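Local coordinates for protein GCN5-related N-acetyltransferase (Ralstonia eutropha JMP134, PDB 2Q0Y) that probably transfers an acyl group as a member of the GNAT acetyltransferase family, and binds zinc and magnesium ions, at residues S52-V57 / E113-E118; A122-H127 / M139-T144; I73-P76 / S80-L83. All blocks are in the same frame, centred on the assembly; numbering follows the deposited sequence.

Contact 1 (S52-V57 / E113-E118); sequences SYFGWV and EAEFAE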
# COMPACT_ATOMS: atom_id res chain seq x y z
N SER A 52 -16.05 0.54 -6.30
CA SER A 52 -14.66 0.25 -5.95
C SER A 52 -14.29 0.84 -4.59
O SER A 52 -13.32 0.41 -3.97
CB SER A 52 -13.69 0.70 -7.05
OG SER A 52 -13.81 2.05 -7.36
N TYR A 53 -15.05 1.85 -4.12
CA TYR A 53 -15.03 2.26 -2.73
C TYR A 53 -16.34 1.88 -2.10
O TYR A 53 -17.40 2.36 -2.51
CB TYR A 53 -14.81 3.78 -2.60
CG TYR A 53 -14.62 4.26 -1.17
CD1 TYR A 53 -15.69 4.43 -0.31
CD2 TYR A 53 -13.35 4.55 -0.68
CE1 TYR A 53 -15.49 4.86 1.00
CE2 TYR A 53 -13.15 4.97 0.61
CZ TYR A 53 -14.22 5.14 1.45
OH TYR A 53 -14.05 5.57 2.74
N PHE A 54 -16.26 0.99 -1.12
CA PHE A 54 -17.44 0.45 -0.48
C PHE A 54 -17.25 0.66 1.03
O PHE A 54 -16.23 1.16 1.48
CB PHE A 54 -17.64 -1.03 -0.86
CG PHE A 54 -18.84 -1.67 -0.19
CD1 PHE A 54 -20.14 -1.31 -0.54
CD2 PHE A 54 -18.67 -2.64 0.81
CE1 PHE A 54 -21.26 -1.90 0.09
CE2 PHE A 54 -19.78 -3.22 1.45
CZ PHE A 54 -21.07 -2.84 1.08
N GLY A 55 -18.26 0.34 1.81
CA GLY A 55 -18.12 0.41 3.25
C GLY A 55 -19.44 0.38 3.94
O GLY A 55 -20.48 0.01 3.35
N TRP A 56 -19.42 0.83 5.20
CA TRP A 56 -20.57 0.69 6.06
C TRP A 56 -20.71 1.94 6.90
O TRP A 56 -19.71 2.59 7.24
CB TRP A 56 -20.39 -0.53 6.98
CG TRP A 56 -20.06 -1.82 6.27
CD1 TRP A 56 -18.82 -2.36 6.06
CD2 TRP A 56 -21.00 -2.73 5.69
NE1 TRP A 56 -18.93 -3.56 5.37
CE2 TRP A 56 -20.26 -3.79 5.13
CE3 TRP A 56 -22.39 -2.73 5.57
CZ2 TRP A 56 -20.87 -4.87 4.48
CZ3 TRP A 56 -23.00 -3.81 4.94
CH2 TRP A 56 -22.25 -4.85 4.39
N VAL A 57 -21.95 2.26 7.26
CA VAL A 57 -22.27 3.41 8.09
C VAL A 57 -23.03 2.93 9.34
O VAL A 57 -23.96 2.13 9.22
CB VAL A 57 -23.12 4.43 7.30
CG1 VAL A 57 -23.52 5.61 8.15
CG2 VAL A 57 -22.34 4.90 6.04
N GLU A 113 -13.90 -6.67 7.73
CA GLU A 113 -13.18 -7.94 7.61
C GLU A 113 -14.09 -9.07 7.06
O GLU A 113 -13.65 -9.86 6.24
CB GLU A 113 -12.58 -8.36 8.94
CG GLU A 113 -11.49 -7.40 9.42
CD GLU A 113 -10.90 -7.77 10.77
OE1 GLU A 113 -11.15 -8.89 11.28
OE2 GLU A 113 -10.23 -6.89 11.34
N ALA A 114 -15.34 -9.11 7.51
CA ALA A 114 -16.30 -10.11 7.03
C ALA A 114 -16.60 -9.94 5.55
O ALA A 114 -16.79 -10.93 4.83
CB ALA A 114 -17.58 -10.04 7.83
N GLU A 115 -16.67 -8.69 5.09
CA GLU A 115 -16.87 -8.40 3.69
C GLU A 115 -15.70 -8.92 2.86
O GLU A 115 -15.91 -9.56 1.84
CB GLU A 115 -17.08 -6.90 3.48
CG GLU A 115 -17.34 -6.51 2.06
CD GLU A 115 -18.69 -7.00 1.54
OE1 GLU A 115 -19.59 -7.24 2.36
OE2 GLU A 115 -18.83 -7.15 0.30
N PHE A 116 -14.47 -8.70 3.33
CA PHE A 116 -13.30 -9.27 2.66
C PHE A 116 -13.37 -10.80 2.61
O PHE A 116 -13.04 -11.41 1.59
CB PHE A 116 -11.99 -8.84 3.34
CG PHE A 116 -11.61 -7.40 3.14
CD1 PHE A 116 -11.87 -6.73 1.95
CD2 PHE A 116 -10.97 -6.72 4.15
CE1 PHE A 116 -11.52 -5.41 1.78
CE2 PHE A 116 -10.61 -5.37 3.99
CZ PHE A 116 -10.89 -4.73 2.80
N ALA A 117 -13.81 -11.42 3.70
CA ALA A 117 -13.95 -12.87 3.75
C ALA A 117 -14.96 -13.38 2.72
O ALA A 117 -14.71 -14.35 2.02
CB ALA A 117 -14.31 -13.34 5.12
N GLU A 118 -16.11 -12.73 2.66
CA GLU A 118 -17.15 -13.03 1.68
C GLU A 118 -16.61 -12.94 0.25
O GLU A 118 -16.98 -13.74 -0.61
CB GLU A 118 -18.31 -12.06 1.86
CG GLU A 118 -19.44 -12.19 0.84
CD GLU A 118 -20.49 -11.10 1.02
OE1 GLU A 118 -20.17 -10.06 1.59
OE2 GLU A 118 -21.65 -11.28 0.61

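Contact 2 (A122-H127 / M139-T144); sequences AFAVLH and MGWSPT. With MG (magnesium ion), chain C.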
# COMPACT_ATOMS: atom_id res chain seq x y z
N ALA A 122 -7.52 -12.90 0.53
CA ALA A 122 -6.55 -13.57 1.42
C ALA A 122 -5.96 -12.68 2.51
O ALA A 122 -5.71 -13.13 3.62
CB ALA A 122 -5.42 -14.18 0.59
N PHE A 123 -5.73 -11.41 2.20
CA PHE A 123 -4.86 -10.55 3.02
C PHE A 123 -5.33 -9.12 2.91
O PHE A 123 -5.75 -8.69 1.83
CB PHE A 123 -3.43 -10.70 2.49
CG PHE A 123 -2.36 -10.05 3.32
CD1 PHE A 123 -1.98 -10.59 4.54
CD2 PHE A 123 -1.69 -8.92 2.86
CE1 PHE A 123 -0.96 -10.01 5.28
CE2 PHE A 123 -0.66 -8.36 3.60
CZ PHE A 123 -0.31 -8.91 4.80
N ALA A 124 -5.26 -8.38 4.01
CA ALA A 124 -5.67 -6.98 4.03
C ALA A 124 -4.68 -6.12 4.80
O ALA A 124 -3.93 -6.62 5.68
CB ALA A 124 -7.04 -6.86 4.65
N VAL A 125 -4.69 -4.83 4.48
CA VAL A 125 -3.83 -3.85 5.13
C VAL A 125 -4.64 -2.59 5.45
O VAL A 125 -5.74 -2.40 4.93
CB VAL A 125 -2.59 -3.47 4.27
CG1 VAL A 125 -1.67 -4.68 4.05
CG2 VAL A 125 -3.00 -2.86 2.96
N LEU A 126 -4.11 -1.78 6.35
CA LEU A 126 -4.69 -0.49 6.72
C LEU A 126 -3.54 0.39 7.18
O LEU A 126 -2.47 -0.12 7.48
CB LEU A 126 -5.75 -0.66 7.83
CG LEU A 126 -5.37 -1.28 9.19
CD1 LEU A 126 -4.64 -0.31 10.12
CD2 LEU A 126 -6.63 -1.80 9.87
N HIS A 127 -3.75 1.71 7.23
CA HIS A 127 -2.78 2.61 7.84
C HIS A 127 -3.41 3.18 9.10
O HIS A 127 -4.44 3.86 9.04
CB HIS A 127 -2.37 3.70 6.88
CG HIS A 127 -1.57 3.20 5.72
ND1 HIS A 127 -2.13 2.88 4.51
CD2 HIS A 127 -0.24 2.96 5.60
CE1 HIS A 127 -1.18 2.47 3.68
NE2 HIS A 127 -0.03 2.49 4.32
N MSE A 139 -7.42 -6.92 17.66
CA MSE A 139 -8.16 -7.65 16.64
C MSE A 139 -7.26 -8.46 15.69
O MSE A 139 -7.73 -8.96 14.68
CB MSE A 139 -9.02 -6.68 15.85
CG MSE A 139 -10.12 -5.98 16.66
SE MSE A 139 -11.19 -4.89 15.45
CE MSE A 139 -11.97 -6.36 14.41
N GLY A 140 -5.97 -8.59 16.03
CA GLY A 140 -5.07 -9.50 15.32
C GLY A 140 -4.34 -8.89 14.14
O GLY A 140 -3.81 -9.62 13.28
N TRP A 141 -4.31 -7.56 14.09
CA TRP A 141 -3.54 -6.83 13.09
C TRP A 141 -2.09 -6.68 13.58
O TRP A 141 -1.84 -6.53 14.78
CB TRP A 141 -4.17 -5.47 12.78
CG TRP A 141 -5.51 -5.58 12.12
CD1 TRP A 141 -6.69 -5.91 12.71
CD2 TRP A 141 -5.79 -5.38 10.73
NE1 TRP A 141 -7.69 -5.93 11.76
CE2 TRP A 141 -7.16 -5.64 10.54
CE3 TRP A 141 -4.99 -5.05 9.61
CZ2 TRP A 141 -7.76 -5.53 9.28
CZ3 TRP A 141 -5.59 -4.96 8.39
CH2 TRP A 141 -6.96 -5.20 8.22
N SER A 142 -1.16 -6.77 12.63
CA SER A 142 0.27 -6.66 12.92
C SER A 142 0.90 -5.52 12.14
O SER A 142 0.57 -5.32 10.98
CB SER A 142 1.02 -7.93 12.54
OG SER A 142 0.52 -9.06 13.23
N PRO A 143 1.86 -4.82 12.74
CA PRO A 143 2.65 -3.84 12.00
C PRO A 143 3.37 -4.49 10.84
O PRO A 143 3.84 -5.63 10.97
CB PRO A 143 3.67 -3.36 13.04
CG PRO A 143 3.09 -3.65 14.31
CD PRO A 143 2.30 -4.91 14.14
N THR A 144 3.46 -3.77 9.72
CA THR A 144 4.20 -4.22 8.56
C THR A 144 5.56 -3.52 8.49
O THR A 144 5.90 -2.71 9.33
CB THR A 144 3.46 -4.00 7.24
OG1 THR A 144 3.56 -2.62 6.83
CG2 THR A 144 2.00 -4.43 7.34
MG MG C . 0.60 0.78 2.80
O HOH W 1 -0.02 0.35 0.81

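Contact 3 (I73-P76 / S80-L83); sequences IEWP and SHPL. With FMT (formic acid), chain G.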
# COMPACT_ATOMS: atom_id res chain seq x y z
N ILE A 73 -7.57 -3.63 -3.68
CA ILE A 73 -6.61 -2.99 -4.57
C ILE A 73 -5.79 -4.01 -5.32
O ILE A 73 -5.51 -5.10 -4.81
CB ILE A 73 -5.72 -2.01 -3.82
CG1 ILE A 73 -4.86 -2.70 -2.78
CG2 ILE A 73 -6.61 -0.96 -3.12
CD1 ILE A 73 -3.88 -1.76 -2.08
N GLU A 74 -5.40 -3.66 -6.54
CA GLU A 74 -4.50 -4.49 -7.32
C GLU A 74 -3.14 -4.54 -6.63
O GLU A 74 -2.66 -3.54 -6.13
CB GLU A 74 -4.35 -3.92 -8.74
CG GLU A 74 -5.59 -4.07 -9.57
CD GLU A 74 -5.35 -3.73 -11.04
OE1 GLU A 74 -4.28 -3.16 -11.37
OE2 GLU A 74 -6.25 -4.04 -11.87
N TRP A 75 -2.54 -5.73 -6.59
CA TRP A 75 -1.26 -5.93 -5.94
C TRP A 75 -0.57 -7.15 -6.55
O TRP A 75 -1.23 -8.13 -6.87
CB TRP A 75 -1.44 -6.13 -4.44
CG TRP A 75 -0.24 -5.76 -3.70
CD1 TRP A 75 0.77 -6.57 -3.30
CD2 TRP A 75 0.14 -4.43 -3.33
NE1 TRP A 75 1.76 -5.83 -2.68
CE2 TRP A 75 1.39 -4.51 -2.69
CE3 TRP A 75 -0.46 -3.18 -3.48
CZ2 TRP A 75 2.06 -3.39 -2.19
CZ3 TRP A 75 0.21 -2.06 -3.00
CH2 TRP A 75 1.44 -2.18 -2.35
N PRO A 76 0.77 -7.12 -6.69
CA PRO A 76 1.43 -8.35 -7.17
C PRO A 76 1.24 -9.53 -6.22
O PRO A 76 1.29 -9.36 -5.00
CB PRO A 76 2.92 -7.96 -7.19
CG PRO A 76 3.01 -6.78 -6.25
CD PRO A 76 1.74 -6.03 -6.47
N SER A 80 2.27 -13.30 1.33
CA SER A 80 1.10 -13.26 2.20
C SER A 80 -0.20 -13.57 1.47
O SER A 80 -1.25 -13.68 2.09
CB SER A 80 1.01 -11.90 2.89
OG SER A 80 2.09 -11.75 3.81
N HIS A 81 -0.14 -13.67 0.14
CA HIS A 81 -1.29 -13.96 -0.70
C HIS A 81 -0.77 -14.49 -2.05
O HIS A 81 -0.90 -13.85 -3.09
CB HIS A 81 -2.25 -12.76 -0.85
CG HIS A 81 -1.60 -11.47 -1.25
ND1 HIS A 81 -1.48 -11.09 -2.57
CD2 HIS A 81 -1.13 -10.44 -0.52
CE1 HIS A 81 -0.93 -9.89 -2.62
NE2 HIS A 81 -0.70 -9.47 -1.39
N PRO A 82 -0.12 -15.66 -2.00
CA PRO A 82 0.67 -16.10 -3.16
C PRO A 82 -0.17 -16.34 -4.40
O PRO A 82 0.37 -16.27 -5.50
CB PRO A 82 1.31 -17.42 -2.69
CG PRO A 82 0.51 -17.85 -1.52
CD PRO A 82 -0.00 -16.61 -0.87
N LEU A 83 -1.45 -16.64 -4.22
CA LEU A 83 -2.31 -16.95 -5.35
C LEU A 83 -3.12 -15.77 -5.84
O LEU A 83 -3.81 -15.87 -6.86
CB LEU A 83 -3.25 -18.11 -5.01
CG LEU A 83 -2.59 -19.39 -4.51
CD1 LEU A 83 -3.68 -20.42 -4.18
CD2 LEU A 83 -1.57 -19.95 -5.48
C FMT G . 5.96 -6.43 -3.42
O1 FMT G . 4.81 -6.71 -3.24
O2 FMT G . 6.83 -6.93 -2.75

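Contact 1 (S52-V57 / E113-E118)
The carboxylate of Glu-115 lies against two aromatic rings, those of Phe-54 and Trp-56. Its carbon CD comes within 3.9 Å of Phe-54 CE2, approaching the ring obliquely, while OE1 reaches the indole of Trp-56 at its edge, near the ring plane, 3.4 Å from CZ2. The carboxylate is turned 59° from the indole and is also inclined to the phenyl ring. Both aromatic side chains leave the same side of strand 54-60, with Gly-55 between them, and Phe-54 CE2 lies 3.5 Å above the indole plane of Trp-56, displaced toward the rim. On the helix, Glu-115 runs out with CG anti to the backbone N (chi1 -178°), then bends at chi2 (68°), which brings OE1 to the indole edge and CD against Phe-54 CE2. OE2 forms a salt bridge with Arg-119, whose side chain also touches Phe-54. Helix 104-118 is thus joined near its C-terminal end to strand 54-60 of the central sheet. Glu-118 OE1 lies 3.0 Å from Glu-115 OE1, probably unfavourable if both acids are charged. The slightly positive C-H rim of the indole may offset this weakly, but the main polar hold on Glu-115 comes from Arg-119.

Contact 2 (A122-H127 / M139-T144)
Leu-126 plants a single methyl almost squarely on the indole of Trp-141: CD2 stands 3.5 Å from the centroid of the six-membered ring and only 7° off its normal, a CH-pi contact over the face. The leucine gets there by an uncommon first torsion, with CG between the backbone N and the carbonyl carbon (chi1 59°). The end of the indole meets the strand itself. Its CZ3 lies 3.9 Å from Val-125 CA, at the ring edge, and 3.6 Å from Ala-124 O, while CH2 touches Ala-124 CB at 3.9 Å. Gly-140 ends helix 133-138 in a Schellman motif; the CB of the next residue, Trp-141, points toward strand 123-127. Its NE1 is hydrogen-bonded to Glu-113 of helix 104-118, satisfying the polar atom of a buried ring. At the strand's far end, His-127 NE2 binds a magnesium ion at 2.4 Å, with Glu-146 of its own chain, Glu-146 of the second subunit and a water; the ion is skewed toward His-127 CE1, 2.6 Å away. Strand 123-127 pairs antiparallel with a strand of the second subunit. Strand 123-127, helix 133-138 and strand 142-150 form the C-terminal strand-helix-strand unit of the GNAT fold.

Contact 3 (I73-P76 / S80-L83)
His-81 packs its imidazole into the angle between the indole of Trp-75 and the carbonyl of Pro-76. The close side of the contact is here: CE1 approaches Pro-76 O to 3.3 Å, obliquely to the imidazole plane, and NE2 comes to 3.8 Å from Trp-75 CD1, which sits at the edge of the imidazole. The two rings meet obliquely, their planes 67° apart and the centroid of the indole's five-membered ring 5.6 Å from that of the imidazole. A chi1 of 51°, with CG between the backbone N and the carbonyl carbon, turns the His-81 ring toward Trp-75 and Pro-76 O. Both its nitrogens are hydrogen-bonded beyond the contact: ND1 with Gln-84 O, NE2 with Arg-87, which also makes a cation-pi contact with Trp-75. These bonds fix the rotation of the imidazole. The two segments belong to the connection that leads from strand 63-74 into the antiparallel strand 86-95, a long hairpin in the central sheet of the GNAT fold, and the contact folds the connection back on itself. The looser side is at Trp-75 NE1, which gives a weak hydrogen bond, 3.2 Å long and bent to 133°, to O1 of a formic acid molecule, probably from the crystallisation liquor. Pro-76 CG borders the same O1 at 3.5 Å. The second subunit also covers this region: its Tyr-89 meets the Trp-75 ring, its Trp-43 packs on Pro-76, and its Arg-19 is hydrogen-bonded to the formic acid.

Contacts 1 and 2 meet directly: besides the bond from Glu-113, on the helix of contact 1, to the indole of contact 2, Phe-116 CE2 packs on Ala-124 CB at 3.9 Å. Contact 3 reaches contact 2 from the hairpin end, where Phe-123 CD2 is 3.7 Å from His-81 CD2 and Ala-122 CB is 3.8 Å from His-81 CB. Contacts 1 and 3, with centres about 17 Å apart, do not touch, although their strands 54-60 and 63-74 are sheet neighbours. The Trp-75 side chain lies about 5 Å from a bound magnesium ion. Separately, it is about 8 Å from the side chain of His-127, which binds a magnesium ion in contact 2. All three contacts border the second subunit.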